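Local coordinates for hypothetical protein Atu2648 (Agrobacterium tumefaciens str. C58, PDB 1ZCE) that is of unknown function but has the EVE fold, related to PUA and ASCH domains, which suggests a possible role in binding nucleic acids, at residues Glu128-Val133 and Asn141-Pro146; Phe51-His54 and Asp60-Gly63; Lys111-Thr116 and Ser121-Thr126. One frame throughout, in Å; residues are numbered along the deposited sequence.

Interaction 1: residues Glu128-Val133 and Asn141-Pro146; sequences EEYLEV and NPPKSP
The last helix of the chain, 127-136, meets the extended C-terminal tail here, and Y130 and L131 are the helix residues that touch it. Y130 reaches out with CG anti to its own nitrogen (chi1 176°), which carries the phenol to the tail carbonyl of P143. Its OH donates to P143 O at 2.7 Å, the oxygen lying at the ring edge near the ring plane. The approach is bent, 136° at the oxygen, and the donor is tilted 21° from the carbonyl plane. Beside this bond the ring carbon Y130 CE1 lies 3.7 Å from P142 CG, the two side chains sliding past each other in opposite directions. P142 CG also takes the methyl L131 CD2 at 3.8 Å, where leucine and proline cross at about a right angle. The aliphatic part of K144 adds a looser touch, its CE 4.3 Å from L131 CD2. Y130 also stacks on the ring of Y4, and farther along the tail S145 OG bonds to N3 O and K49 N. The two ring nitrogens of the P142-P143 step carry no hydrogen, so this step offers the helix a carbonyl oxygen and ring carbons, which one phenol and one leucine methyl answer.

Interaction 2: residues Phe51-His54 and Asp60-Gly63; sequences FFYH and DVVG
The imidazole of H54 carries V62 over one face: the methyl CG2 sits 4.0 Å from the ring centroid and only 8° off the normal, a CH-pi contact almost over the centre. At the edge of that ring, in its plane, a water joins ND1 to the carboxylate of D60; it lies 2.8 Å from H54 ND1 and donates to D60 OD2. The other nitrogen, NE2, is hydrogen-bonded to W16 N and also falls in the plane of the F52 ring, at its edge. F52 itself touches V62 through CD1 and CG2. F51 has G63 O at its edge, near the ring plane, while V61 CG1 packs obliquely against it, 3.6 Å from F51 CD1. The ring of Y53 runs back across the start of the partner strand: a chi1 of 174° swings it away from its own nitrogen, Y53 CD2 comes within 3.9 Å of V61 CG2, and the ring also lies obliquely against the backbone of D60.

Strands 49-54 and 60-73 form an antiparallel hairpin, and a classic beta bulge interrupts it where V62 and G63 both face F52. F52 N donates to G63 O at 2.9 Å from well above the carbonyl plane, whereas V62 N reaches F52 O nearly in line with the carbonyl, 173° at the oxygen. Beyond the bulge, Y53 and V61 make a non-hydrogen-bonded pair, and H54 N donates to D60 O at 3.0 Å; the return bond from D60 N is weak. F51 and V61 both touch M94 of strand 84-99, while D60 and V62 lean on P97 of the same strand.

Interaction 3: residues Lys111-Thr116 and Ser121-Thr126; sequences KMSLVT and SVQPVT
S113 and Q123 are turned toward each other, and their side chains meet alongside rather than end on. The glutamine chain, extended beyond CG, runs past the serine: S113 OG lies 3.4 Å from both Q123 CB and Q123 CD, and S113 CB is 3.7 Å from Q123 CB. The serine chi1 of -174° points OG away from the S113 nitrogen and into this place, and the hydroxyl is hydrogen-bonded to S117 OG, just past the short helix. The amide of Q123 ends beside the first turn of that helix, close to the backbone and CB of L114.

Two waters lie between the helix start and P124. One accepts from S113 N at 2.8 Å and lies 2.8 Å from P124 O, to which it can donate. The other takes a weak bond from L114 N and donates to P124 O at 3.2 Å. These waters give S113 N, and weakly L114 N, a route to the strand carbonyl.

Toward strand 4-9 the long selenomethionine M112 stretches out straight to its end, and M112 CE comes up to V125 CG2, 4.2 Å away, the two side chains crossing obliquely; both residues also pack on L6 of strand 4-9. M112 occupies the N-cap position of helix 113-116, and V115 N closes the first turn on M112 O at 3.0 Å. The arrangement is the second short helix, after 100-105, in the connection from strand 84-99 to strand 122-125, packed beside the latter, an outermost strand of the mixed EVE-domain sheet that pairs antiparallel with strand 4-9.

From the N terminus, interaction 2 comes first: it closes the short loop between strands 49-54 and 60-73 as a hairpin within the sheet. Interaction 3 follows, joining helix 113-116 to strand 122-125 across the short loop between them. Interaction 1 is last, where the chain leaves helix 127-136 and its tail folds back on it. The three loops run in series, none nested or crossed. They still touch in space: F51 packs on Y130 and V133 of the helix and on M112 and V125 of interaction 3, while E129 and V133 reach M112. Together they tie the sheet, including its edge strand 122-125, to helix 113-116 and the C-terminal helix and tail.

Interaction 1: residues Glu128-Val133 and Asn141-Pro146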
ATOM      1  N   GLU A 128      11.912   8.594   2.997  1.00  6.28           N
ATOM      2  CA  GLU A 128      13.031   8.411   2.082  1.00  6.30           C
ATOM      3  C   GLU A 128      12.835   7.189   1.192  1.00  5.79           C
ATOM      4  O   GLU A 128      13.179   7.218   0.010  1.00  5.66           O
ATOM      5  CB  GLU A 128      14.346   8.302   2.863  1.00  7.33           C
ATOM      6  CG  GLU A 128      14.929   9.660   3.232  1.00  9.36           C
ATOM      7  CD  GLU A 128      15.517  10.367   2.019  1.00 11.34           C
ATOM      8  OE1 GLU A 128      16.708  10.145   1.709  1.00 13.36           O
ATOM      9  OE2 GLU A 128      14.781  11.126   1.359  1.00 11.47           O
ATOM     10  N   GLU A 129      12.283   6.118   1.752  1.00  5.29           N
ATOM     11  CA  GLU A 129      12.035   4.912   0.966  1.00  4.76           C
ATOM     12  C   GLU A 129      10.975   5.216  -0.089  1.00  4.06           C
ATOM     13  O   GLU A 129      11.089   4.802  -1.245  1.00  5.01           O
ATOM     14  CB  GLU A 129      11.566   3.766   1.870  1.00  5.11           C
ATOM     15  CG  GLU A 129      12.692   3.134   2.677  1.00  5.92           C
ATOM     16  CD  GLU A 129      12.202   2.319   3.861  1.00  6.52           C
ATOM     17  OE1 GLU A 129      13.057   1.763   4.585  1.00  8.36           O
ATOM     18  OE2 GLU A 129      10.974   2.238   4.080  1.00  5.92           O
ATOM     19  N   TYR A 130       9.947   5.956   0.312  1.00  3.38           N
ATOM     20  CA  TYR A 130       8.875   6.320  -0.600  1.00  3.79           C
ATOM     21  C   TYR A 130       9.405   7.169  -1.755  1.00  3.79           C
ATOM     22  O   TYR A 130       9.112   6.902  -2.921  1.00  4.59           O
ATOM     23  CB  TYR A 130       7.780   7.074   0.162  1.00  4.85           C
ATOM     24  CG  TYR A 130       6.653   7.600  -0.702  1.00  5.28           C
ATOM     25  CD1 TYR A 130       6.616   8.943  -1.095  1.00  5.38           C
ATOM     26  CD2 TYR A 130       5.606   6.768  -1.104  1.00  4.48           C
ATOM     27  CE1 TYR A 130       5.563   9.445  -1.850  1.00  5.21           C
ATOM     28  CE2 TYR A 130       4.547   7.262  -1.867  1.00  5.81           C
ATOM     29  CZ  TYR A 130       4.536   8.599  -2.233  1.00  5.79           C
ATOM     30  OH  TYR A 130       3.487   9.092  -2.973  1.00  6.13           O
ATOM     31  N   LEU A 131      10.191   8.190  -1.436  1.00  4.58           N
ATOM     32  CA  LEU A 131      10.735   9.054  -2.473  1.00  4.69           C
ATOM     33  C   LEU A 131      11.679   8.310  -3.415  1.00  5.07           C
ATOM     34  O   LEU A 131      11.689   8.566  -4.618  1.00  5.86           O
ATOM     35  CB  LEU A 131      11.455  10.248  -1.839  1.00  6.54           C
ATOM     36  CG  LEU A 131      10.540  11.223  -1.087  1.00  6.93           C
ATOM     37  CD1 LEU A 131      11.370  12.238  -0.328  1.00  7.99           C
ATOM     38  CD2 LEU A 131       9.606  11.919  -2.064  1.00  9.10           C
ATOM     39  N   GLU A 132      12.469   7.388  -2.872  1.00  5.15           N
ATOM     40  CA  GLU A 132      13.410   6.630  -3.690  1.00  5.08           C
ATOM     41  C   GLU A 132      12.688   5.663  -4.635  1.00  4.85           C
ATOM     42  O   GLU A 132      13.022   5.586  -5.817  1.00  5.25           O
ATOM     43  CB  GLU A 132      14.389   5.874  -2.789  1.00  6.22           C
ATOM     44  CG  GLU A 132      15.410   5.009  -3.522  1.00  8.32           C
ATOM     45  CD  GLU A 132      16.412   5.798  -4.355  1.00  9.82           C
ATOM     46  OE1 GLU A 132      17.263   5.157  -5.007  1.00 11.05           O
ATOM     47  OE2 GLU A 132      16.361   7.046  -4.366  1.00  9.58           O
ATOM     48  N   VAL A 133      11.708   4.923  -4.125  1.00  4.60           N
ATOM     49  CA  VAL A 133      10.960   4.002  -4.974  1.00  4.34           C
ATOM     50  C   VAL A 133      10.230   4.812  -6.046  1.00  4.19           C
ATOM     51  O   VAL A 133      10.183   4.408  -7.208  1.00  4.92           O
ATOM     52  CB  VAL A 133       9.955   3.156  -4.144  1.00  3.98           C
ATOM     53  CG1 VAL A 133       9.015   2.380  -5.060  1.00  5.64           C
ATOM     54  CG2 VAL A 133      10.726   2.175  -3.262  1.00  6.29           C
ATOM     55  N   ASN A 141       8.431  14.389  -8.143  1.00 14.92           N
ATOM     56  CA  ASN A 141       7.703  14.971  -7.013  1.00 12.57           C
ATOM     57  C   ASN A 141       6.371  14.244  -6.870  1.00 11.43           C
ATOM     58  O   ASN A 141       5.330  14.750  -7.285  1.00 10.90           O
ATOM     59  CB  ASN A 141       7.444  16.464  -7.244  1.00 14.23           C
ATOM     60  CG  ASN A 141       8.668  17.317  -6.985  1.00 14.86           C
ATOM     61  OD1 ASN A 141       9.211  17.322  -5.881  1.00 15.22           O
ATOM     62  ND2 ASN A 141       9.108  18.047  -8.002  1.00 15.79           N
ATOM     63  N   PRO A 142       6.388  13.052  -6.257  1.00  9.17           N
ATOM     64  CA  PRO A 142       5.192  12.232  -6.055  1.00  8.28           C
ATOM     65  C   PRO A 142       4.170  12.793  -5.074  1.00  7.97           C
ATOM     66  O   PRO A 142       4.441  13.744  -4.342  1.00  8.19           O
ATOM     67  CB  PRO A 142       5.775  10.911  -5.570  1.00  8.18           C
ATOM     68  CG  PRO A 142       6.916  11.367  -4.727  1.00  7.77           C
ATOM     69  CD  PRO A 142       7.556  12.426  -5.607  1.00  8.53           C
ATOM     70  N   PRO A 143       2.967  12.200  -5.056  1.00  7.90           N
ATOM     71  CA  PRO A 143       1.895  12.632  -4.154  1.00  8.70           C
ATOM     72  C   PRO A 143       2.401  12.579  -2.713  1.00  8.44           C
ATOM     73  O   PRO A 143       3.138  11.663  -2.345  1.00  8.51           O
ATOM     74  CB  PRO A 143       0.797  11.607  -4.418  1.00  9.55           C
ATOM     75  CG  PRO A 143       0.987  11.293  -5.871  1.00  9.99           C
ATOM     76  CD  PRO A 143       2.489  11.150  -5.973  1.00  8.75           C
ATOM     77  N   LYS A 144       2.000  13.548  -1.898  1.00  8.81           N
ATOM     78  CA  LYS A 144       2.452  13.599  -0.514  1.00  8.92           C
ATOM     79  C   LYS A 144       1.349  13.316   0.505  1.00  8.25           C
ATOM     80  O   LYS A 144       0.168  13.577   0.255  1.00  8.65           O
ATOM     81  CB  LYS A 144       3.075  14.972  -0.224  1.00 11.70           C
ATOM     82  CG  LYS A 144       4.182  15.370  -1.195  1.00 13.62           C
ATOM     83  CD  LYS A 144       5.401  14.463  -1.075  1.00 17.50           C
ATOM     84  CE  LYS A 144       6.414  14.740  -2.183  1.00 19.16           C
ATOM     85  NZ  LYS A 144       6.865  16.162  -2.203  1.00 23.56           N
ATOM     86  N   SER A 145       1.748  12.760   1.647  1.00  8.73           N
ATOM     87  CA  SER A 145       0.818  12.468   2.736  1.00  8.51           C
ATOM     88  C   SER A 145       0.682  13.736   3.573  1.00  9.59           C
ATOM     89  O   SER A 145       1.587  14.575   3.590  1.00 10.32           O
ATOM     90  CB  SER A 145       1.356  11.344   3.627  1.00  7.40           C
ATOM     91  OG  SER A 145       1.309  10.091   2.973  1.00  6.74           O
ATOM     92  N   PRO A 146      -0.447  13.891   4.283  1.00 11.35           N
ATOM     93  CA  PRO A 146      -0.673  15.074   5.119  1.00 12.91           C
ATOM     94  C   PRO A 146       0.299  15.159   6.295  1.00 15.09           C
ATOM     95  O   PRO A 146       0.669  14.141   6.880  1.00 14.63           O
ATOM     96  CB  PRO A 146      -2.121  14.902   5.567  1.00 13.08           C
ATOM     97  CG  PRO A 146      -2.268  13.410   5.634  1.00 12.60           C
ATOM     98  CD  PRO A 146      -1.593  12.968   4.360  1.00 11.47           C
TER

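Interaction 2: residues Phe51-His54 and Asp60-Gly63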
ATOM      1  N   PHE A  51       1.995   2.642  -1.527  1.00  3.98           N
ATOM      2  CA  PHE A  51       2.242   1.862  -2.730  1.00  3.58           C
ATOM      3  C   PHE A  51       1.288   0.694  -2.855  1.00  2.69           C
ATOM      4  O   PHE A  51       0.939   0.051  -1.864  1.00  4.11           O
ATOM      5  CB  PHE A  51       3.666   1.302  -2.735  1.00  4.01           C
ATOM      6  CG  PHE A  51       4.738   2.346  -2.830  1.00  3.03           C
ATOM      7  CD1 PHE A  51       4.658   3.365  -3.774  1.00  4.40           C
ATOM      8  CD2 PHE A  51       5.853   2.285  -2.006  1.00  3.71           C
ATOM      9  CE1 PHE A  51       5.677   4.306  -3.899  1.00  4.04           C
ATOM     10  CE2 PHE A  51       6.875   3.218  -2.123  1.00  3.94           C
ATOM     11  CZ  PHE A  51       6.788   4.233  -3.072  1.00  4.48           C
ATOM     12  N   PHE A  52       0.850   0.443  -4.082  1.00  4.37           N
ATOM     13  CA  PHE A  52      -0.005  -0.696  -4.374  1.00  4.36           C
ATOM     14  C   PHE A  52       1.016  -1.655  -4.996  1.00  3.99           C
ATOM     15  O   PHE A  52       1.584  -1.379  -6.058  1.00  4.95           O
ATOM     16  CB  PHE A  52      -1.103  -0.309  -5.368  1.00  4.54           C
ATOM     17  CG  PHE A  52      -2.170  -1.362  -5.554  1.00  3.85           C
ATOM     18  CD1 PHE A  52      -1.966  -2.446  -6.407  1.00  5.47           C
ATOM     19  CD2 PHE A  52      -3.392  -1.258  -4.891  1.00  4.15           C
ATOM     20  CE1 PHE A  52      -2.969  -3.404  -6.604  1.00  5.71           C
ATOM     21  CE2 PHE A  52      -4.403  -2.213  -5.081  1.00  6.20           C
ATOM     22  CZ  PHE A  52      -4.190  -3.285  -5.935  1.00  5.22           C
ATOM     23  N   TYR A  53       1.258  -2.763  -4.305  1.00  3.76           N
ATOM     24  CA  TYR A  53       2.244  -3.753  -4.713  1.00  4.44           C
ATOM     25  C   TYR A  53       1.610  -5.083  -5.051  1.00  4.49           C
ATOM     26  O   TYR A  53       0.855  -5.634  -4.249  1.00  4.66           O
ATOM     27  CB  TYR A  53       3.260  -3.934  -3.578  1.00  4.56           C
ATOM     28  CG  TYR A  53       4.277  -5.032  -3.787  1.00  5.39           C
ATOM     29  CD1 TYR A  53       4.062  -6.320  -3.294  1.00  5.93           C
ATOM     30  CD2 TYR A  53       5.467  -4.779  -4.465  1.00  5.24           C
ATOM     31  CE1 TYR A  53       5.011  -7.330  -3.471  1.00  5.96           C
ATOM     32  CE2 TYR A  53       6.417  -5.779  -4.646  1.00  6.94           C
ATOM     33  CZ  TYR A  53       6.183  -7.048  -4.147  1.00  5.52           C
ATOM     34  OH  TYR A  53       7.131  -8.025  -4.341  1.00  7.59           O
ATOM     35  N   HIS A  54       1.903  -5.590  -6.244  1.00  4.41           N
ATOM     36  CA  HIS A  54       1.369  -6.880  -6.655  1.00  4.97           C
ATOM     37  C   HIS A  54       2.209  -7.984  -6.026  1.00  5.28           C
ATOM     38  O   HIS A  54       3.402  -8.116  -6.308  1.00  5.38           O
ATOM     39  CB  HIS A  54       1.377  -7.007  -8.179  1.00  5.72           C
ATOM     40  CG  HIS A  54       0.201  -6.364  -8.846  1.00  5.71           C
ATOM     41  ND1 HIS A  54       0.150  -6.136 -10.204  1.00  7.77           N
ATOM     42  CD2 HIS A  54      -0.980  -5.923  -8.348  1.00  6.68           C
ATOM     43  CE1 HIS A  54      -1.009  -5.584 -10.514  1.00  8.15           C
ATOM     44  NE2 HIS A  54      -1.713  -5.444  -9.405  1.00  8.04           N
ATOM     45  N   ASP A  60       5.811  -6.314  -8.051  1.00  6.29           N
ATOM     46  CA  ASP A  60       6.256  -4.961  -8.328  1.00  7.48           C
ATOM     47  C   ASP A  60       5.288  -3.896  -7.836  1.00  5.93           C
ATOM     48  O   ASP A  60       4.098  -4.152  -7.627  1.00  6.23           O
ATOM     49  CB  ASP A  60       6.524  -4.772  -9.831  1.00  8.73           C
ATOM     50  CG  ASP A  60       5.370  -5.229 -10.717  1.00 10.97           C
ATOM     51  OD1 ASP A  60       5.484  -5.041 -11.948  1.00 13.27           O
ATOM     52  OD2 ASP A  60       4.363  -5.769 -10.216  1.00 10.26           O
ATOM     53  N   VAL A  61       5.831  -2.703  -7.618  1.00  5.98           N
ATOM     54  CA  VAL A  61       5.042  -1.557  -7.188  1.00  5.05           C
ATOM     55  C   VAL A  61       4.472  -0.980  -8.478  1.00  5.12           C
ATOM     56  O   VAL A  61       5.217  -0.473  -9.321  1.00  5.27           O
ATOM     57  CB  VAL A  61       5.921  -0.502  -6.484  1.00  5.87           C
ATOM     58  CG1 VAL A  61       5.090   0.734  -6.154  1.00  5.78           C
ATOM     59  CG2 VAL A  61       6.513  -1.092  -5.210  1.00  7.58           C
ATOM     60  N   VAL A  62       3.152  -1.044  -8.621  1.00  5.07           N
ATOM     61  CA  VAL A  62       2.498  -0.592  -9.839  1.00  5.42           C
ATOM     62  C   VAL A  62       1.705   0.697  -9.749  1.00  5.97           C
ATOM     63  O   VAL A  62       1.314   1.250 -10.773  1.00  6.15           O
ATOM     64  CB  VAL A  62       1.567  -1.693 -10.376  1.00  5.71           C
ATOM     65  CG1 VAL A  62       2.389  -2.898 -10.778  1.00  6.75           C
ATOM     66  CG2 VAL A  62       0.551  -2.088  -9.306  1.00  7.39           C
ATOM     67  N   GLY A  63       1.464   1.186  -8.541  1.00  5.32           N
ATOM     68  CA  GLY A  63       0.706   2.414  -8.417  1.00  6.72           C
ATOM     69  C   GLY A  63       0.747   3.019  -7.036  1.00  4.67           C
ATOM     70  O   GLY A  63       1.294   2.438  -6.096  1.00  4.83           O
TER
HETATM   71  O   HOH W   1       2.222  -6.482 -11.992  1.00 12.06           O

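Interaction 3: residues Lys111-Thr116 and Ser121-Thr126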
ATOM      1  N   LYS A 111      16.427  -1.545   4.613  1.00  8.07           N
ATOM      2  CA  LYS A 111      15.631  -1.672   5.828  1.00  8.56           C
ATOM      3  C   LYS A 111      14.137  -1.559   5.556  1.00  8.00           C
ATOM      4  O   LYS A 111      13.331  -1.538   6.484  1.00  8.78           O
ATOM      5  CB  LYS A 111      16.053  -0.610   6.851  1.00 11.32           C
ATOM      6  CG  LYS A 111      17.493  -0.754   7.332  1.00 15.06           C
ATOM      7  CD  LYS A 111      17.874   0.357   8.301  1.00 18.92           C
ATOM      8  CE  LYS A 111      19.307   0.210   8.794  1.00 20.99           C
ATOM      9  NZ  LYS A 111      19.510  -1.031   9.592  1.00 23.62           N
HETATM   10  N   MSE A 112      13.765  -1.504   4.284  1.00  7.43           N
HETATM   11  CA  MSE A 112      12.359  -1.379   3.919  1.00  7.25           C
HETATM   12  C   MSE A 112      11.593  -2.633   4.327  1.00  6.94           C
HETATM   13  O   MSE A 112      12.065  -3.754   4.128  1.00  7.58           O
HETATM   14  CB  MSE A 112      12.234  -1.139   2.413  1.00  7.31           C
HETATM   15  CG  MSE A 112      10.882  -0.621   1.960  1.00  6.83           C
HETATM   16 SE   MSE A 112      10.867  -0.307   0.067  1.00 12.50          SE
HETATM   17  CE  MSE A 112       8.996   0.129  -0.123  1.00  7.13           C
ATOM     18  N   SER A 113      10.411  -2.440   4.902  1.00  6.63           N
ATOM     19  CA  SER A 113       9.589  -3.559   5.342  1.00  7.77           C
ATOM     20  C   SER A 113       9.345  -4.553   4.211  1.00  6.32           C
ATOM     21  O   SER A 113       9.292  -5.763   4.432  1.00  7.79           O
ATOM     22  CB  SER A 113       8.251  -3.046   5.878  1.00  9.00           C
ATOM     23  OG  SER A 113       7.483  -4.098   6.437  1.00 14.78           O
ATOM     24  N   LEU A 114       9.203  -4.045   2.991  1.00  6.59           N
ATOM     25  CA  LEU A 114       8.956  -4.903   1.840  1.00  7.38           C
ATOM     26  C   LEU A 114      10.005  -5.996   1.676  1.00  9.04           C
ATOM     27  O   LEU A 114       9.697  -7.093   1.215  1.00  9.75           O
ATOM     28  CB  LEU A 114       8.888  -4.058   0.564  1.00  7.24           C
ATOM     29  CG  LEU A 114       8.632  -4.805  -0.749  1.00  8.50           C
ATOM     30  CD1 LEU A 114       7.265  -5.487  -0.713  1.00  8.26           C
ATOM     31  CD2 LEU A 114       8.706  -3.828  -1.907  1.00  8.86           C
ATOM     32  N   VAL A 115      11.244  -5.702   2.054  1.00 10.57           N
ATOM     33  CA  VAL A 115      12.316  -6.682   1.923  1.00 12.76           C
ATOM     34  C   VAL A 115      12.714  -7.355   3.237  1.00 13.81           C
ATOM     35  O   VAL A 115      13.453  -8.339   3.230  1.00 16.46           O
ATOM     36  CB  VAL A 115      13.578  -6.046   1.299  1.00 14.24           C
ATOM     37  CG1 VAL A 115      13.258  -5.517  -0.092  1.00 15.46           C
ATOM     38  CG2 VAL A 115      14.095  -4.932   2.188  1.00 15.87           C
ATOM     39  N   THR A 116      12.226  -6.836   4.358  1.00 13.99           N
ATOM     40  CA  THR A 116      12.564  -7.410   5.657  1.00 14.54           C
ATOM     41  C   THR A 116      11.442  -8.257   6.251  1.00 14.76           C
ATOM     42  O   THR A 116      11.700  -9.258   6.921  1.00 15.34           O
ATOM     43  CB  THR A 116      12.940  -6.311   6.676  1.00 14.61           C
ATOM     44  OG1 THR A 116      11.811  -5.460   6.908  1.00 15.78           O
ATOM     45  CG2 THR A 116      14.100  -5.478   6.150  1.00 16.06           C
ATOM     46  N   SER A 121       1.200  -7.768   5.229  1.00  6.55           N
ATOM     47  CA  SER A 121       0.503  -7.360   4.005  1.00  6.71           C
ATOM     48  C   SER A 121       0.273  -5.857   3.883  1.00  5.13           C
ATOM     49  O   SER A 121       0.012  -5.357   2.788  1.00  5.63           O
ATOM     50  CB  SER A 121      -0.840  -8.091   3.889  1.00  9.51           C
ATOM     51  OG  SER A 121      -1.768  -7.612   4.846  1.00 12.11           O
ATOM     52  N   VAL A 122       0.343  -5.148   5.006  1.00  3.95           N
ATOM     53  CA  VAL A 122       0.176  -3.693   5.033  1.00  4.36           C
ATOM     54  C   VAL A 122       1.372  -3.227   5.849  1.00  4.03           C
ATOM     55  O   VAL A 122       1.508  -3.568   7.032  1.00  5.04           O
ATOM     56  CB  VAL A 122      -1.143  -3.292   5.704  1.00  3.15           C
ATOM     57  CG1 VAL A 122      -1.299  -1.779   5.660  1.00  4.97           C
ATOM     58  CG2 VAL A 122      -2.304  -3.966   5.001  1.00  5.14           C
ATOM     59  N   GLN A 123       2.231  -2.439   5.211  1.00  4.15           N
ATOM     60  CA  GLN A 123       3.483  -2.028   5.828  1.00  4.43           C
ATOM     61  C   GLN A 123       3.813  -0.548   5.842  1.00  4.92           C
ATOM     62  O   GLN A 123       3.270   0.238   5.068  1.00  4.67           O
ATOM     63  CB  GLN A 123       4.642  -2.724   5.096  1.00  7.33           C
ATOM     64  CG  GLN A 123       4.421  -4.193   4.769  1.00  7.48           C
ATOM     65  CD  GLN A 123       5.462  -4.754   3.811  1.00  6.41           C
ATOM     66  OE1 GLN A 123       5.594  -5.969   3.677  1.00  8.78           O
ATOM     67  NE2 GLN A 123       6.194  -3.872   3.132  1.00  4.95           N
ATOM     68  N   PRO A 124       4.717  -0.150   6.746  1.00  5.78           N
ATOM     69  CA  PRO A 124       5.105   1.257   6.792  1.00  5.18           C
ATOM     70  C   PRO A 124       6.191   1.419   5.721  1.00  5.02           C
ATOM     71  O   PRO A 124       6.831   0.446   5.305  1.00  5.73           O
ATOM     72  CB  PRO A 124       5.663   1.421   8.203  1.00  6.25           C
ATOM     73  CG  PRO A 124       6.259   0.087   8.476  1.00  8.47           C
ATOM     74  CD  PRO A 124       5.237  -0.884   7.914  1.00  5.65           C
ATOM     75  N   VAL A 125       6.370   2.652   5.271  1.00  4.62           N
ATOM     76  CA  VAL A 125       7.382   2.995   4.281  1.00  4.25           C
ATOM     77  C   VAL A 125       7.928   4.327   4.768  1.00  3.99           C
ATOM     78  O   VAL A 125       7.155   5.252   5.001  1.00  5.07           O
ATOM     79  CB  VAL A 125       6.764   3.186   2.865  1.00  4.70           C
ATOM     80  CG1 VAL A 125       7.832   3.666   1.889  1.00  5.06           C
ATOM     81  CG2 VAL A 125       6.152   1.881   2.364  1.00  4.56           C
ATOM     82  N   THR A 126       9.238   4.438   4.960  1.00  3.93           N
ATOM     83  CA  THR A 126       9.786   5.710   5.415  1.00  5.58           C
ATOM     84  C   THR A 126       9.655   6.718   4.278  1.00  5.26           C
ATOM     85  O   THR A 126       9.502   6.338   3.115  1.00  5.49           O
ATOM     86  CB  THR A 126      11.274   5.606   5.795  1.00  5.95           C
ATOM     87  OG1 THR A 126      12.057   5.405   4.614  1.00  6.64           O
ATOM     88  CG2 THR A 126      11.498   4.459   6.768  1.00  7.78           C
TER
HETATM   89  O   HOH W   2       9.652   0.231   5.506  1.00  9.28           O
HETATM   90  O   HOH W   3       7.553  -1.492   2.865  1.00  7.00           O